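Proline dehydrogenase (Deinococcus radiodurans, PDB 4H6Q) oxidises L-proline to delta-1-pyrroline-5-carboxylate with FAD as cofactor and a quinone as electron acceptor, the first step in converting proline to glutamate. Local coordinates at residues Q47-Q50 with A51-D55. Numbering follows the deposited sequence.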
loop_
_atom_site.group_PDB
_atom_site.type_symbol
_atom_site.label_atom_id
_atom_site.label_comp_id
_atom_site.label_asym_id
_atom_site.label_seq_id
_atom_site.Cartn_x
_atom_site.Cartn_y
_atom_site.Cartn_z
ATOM N N GLN A 47 -17.224 3.493 5.830
ATOM C CA GLN A 47 -18.080 2.408 6.336
ATOM C C GLN A 47 -17.348 1.050 6.295
ATOM O O GLN A 47 -17.461 0.241 7.244
ATOM C CB GLN A 47 -19.396 2.326 5.562
ATOM C CG GLN A 47 -20.352 3.482 5.910
ATOM C CD GLN A 47 -21.503 3.648 4.929
ATOM O OE1 GLN A 47 -21.526 3.019 3.864
ATOM N NE2 GLN A 47 -22.463 4.522 5.272
ATOM N N ALA A 48 -16.575 0.807 5.237
ATOM C CA ALA A 48 -15.856 -0.449 5.142
ATOM C C ALA A 48 -14.761 -0.513 6.187
ATOM O O ALA A 48 -14.523 -1.583 6.766
ATOM C CB ALA A 48 -15.281 -0.640 3.719
ATOM N N VAL A 49 -14.047 0.594 6.446
ATOM C CA VAL A 49 -13.050 0.590 7.511
ATOM C C VAL A 49 -13.684 0.376 8.885
ATOM O O VAL A 49 -13.158 -0.396 9.694
ATOM C CB VAL A 49 -12.191 1.868 7.508
ATOM C CG1 VAL A 49 -11.227 1.898 8.730
ATOM C CG2 VAL A 49 -11.388 1.935 6.222
ATOM N N GLN A 50 -14.849 0.992 9.138
ATOM C CA GLN A 50 -15.522 0.778 10.413
ATOM C C GLN A 50 -15.907 -0.696 10.598
ATOM O O GLN A 50 -15.790 -1.251 11.697
ATOM C CB GLN A 50 -16.738 1.698 10.524
ATOM C CG GLN A 50 -16.327 3.174 10.679
ATOM C CD GLN A 50 -17.478 4.116 10.647
ATOM O OE1 GLN A 50 -18.483 3.871 9.948
ATOM N NE2 GLN A 50 -17.356 5.223 11.374
ATOM N N ALA A 51 -16.334 -1.343 9.511
ATOM C CA ALA A 51 -16.655 -2.762 9.573
ATOM C C ALA A 51 -15.415 -3.600 9.881
ATOM O O ALA A 51 -15.509 -4.554 10.670
ATOM C CB ALA A 51 -17.373 -3.248 8.308
ATOM N N LEU A 52 -14.276 -3.299 9.251
ATOM C CA LEU A 52 -13.038 -4.008 9.558
ATOM C C LEU A 52 -12.655 -3.835 11.028
ATOM O O LEU A 52 -12.270 -4.806 11.698
ATOM C CB LEU A 52 -11.878 -3.517 8.667
ATOM C CG LEU A 52 -11.936 -3.945 7.202
ATOM C CD1 LEU A 52 -10.968 -3.083 6.386
ATOM C CD2 LEU A 52 -11.561 -5.416 7.077
ATOM N N GLU A 53 -12.764 -2.613 11.551
ATOM C CA GLU A 53 -12.352 -2.336 12.942
ATOM C C GLU A 53 -13.223 -3.081 13.932
ATOM O O GLU A 53 -12.728 -3.521 14.976
ATOM C CB GLU A 53 -12.338 -0.807 13.205
ATOM C CG GLU A 53 -11.175 -0.081 12.453
ATOM C CD GLU A 53 -10.865 1.381 12.912
ATOM O OE1 GLU A 53 -11.571 1.960 13.760
ATOM O OE2 GLU A 53 -9.847 1.944 12.444
ATOM N N ARG A 54 -14.505 -3.256 13.601
ATOM C CA ARG A 54 -15.377 -4.049 14.477
ATOM C C ARG A 54 -14.911 -5.519 14.587
ATOM O O ARG A 54 -15.223 -6.215 15.577
ATOM C CB ARG A 54 -16.879 -3.937 14.085
ATOM C CG ARG A 54 -17.457 -2.538 14.336
ATOM C CD ARG A 54 -18.974 -2.464 14.157
ATOM N NE ARG A 54 -19.376 -2.729 12.784
ATOM C CZ ARG A 54 -19.630 -1.796 11.858
ATOM N NH1 ARG A 54 -19.518 -0.504 12.117
ATOM N NH2 ARG A 54 -20.031 -2.157 10.651
ATOM N N ASP A 55 -14.141 -5.977 13.605
ATOM C CA ASP A 55 -13.584 -7.337 13.598
ATOM C C ASP A 55 -12.087 -7.348 13.995
ATOM O O ASP A 55 -11.379 -8.350 13.816
ATOM C CB ASP A 55 -13.711 -7.948 12.196
ATOM C CG ASP A 55 -15.123 -8.439 11.872
ATOM O OD1 ASP A 55 -15.939 -8.573 12.798
ATOM O OD2 ASP A 55 -15.419 -8.700 10.678
HETATM O O HOH W 1 -19.971 -0.234 8.447
HETATM O O HOH W 2 -20.331 1.821 10.395
#
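Gln47 O takes two bonds: Ala51 N donates to it at 3.0 Å, the usual i to i+4 bond of a helix, and water 1 donates from 2.8 Å to the same O of Gln47. That water in turn accepts from Arg54 NH2, so the Gln47 carbonyl is bridged to a side chain seven residues, or two turns, further along. Ala48 O receives Leu52 N at 3.0 Å, and the Leu52 side chain lies against this carbonyl through CG. Val49 O accepts Glu53 N almost head-on, with a C=O...N angle of 162°. Beyond the backbone, Val49 CG1, set anti to its own N (chi1 175°), loosely meets Glu53 OE2 at 4.0 Å. Gln50 O bonds Arg54 N and also lies over one face of the Arg54 guanidinium, towards its rim. The bend at chi3 (-64°) folds the arginine back along the helix to reach this place. Water 2 joins Gln50 OE1, to which it donates, with Arg54 NH1 (3.0 Å), and both waters lie in the guanidinium plane at its edge, helping to fix its rotation. Ala48, Val49 and Leu52 face inward onto Leu281 and Val279 of strand 277-283, whereas Gln47 and Arg54 are exposed and the two waters lie on the Gln50-Arg54 side of the helix. This is the C-terminal part of an amphipathic alpha-helix, 42-54, packed outside the beta8-alpha8 barrel and leading into its strand 58-63.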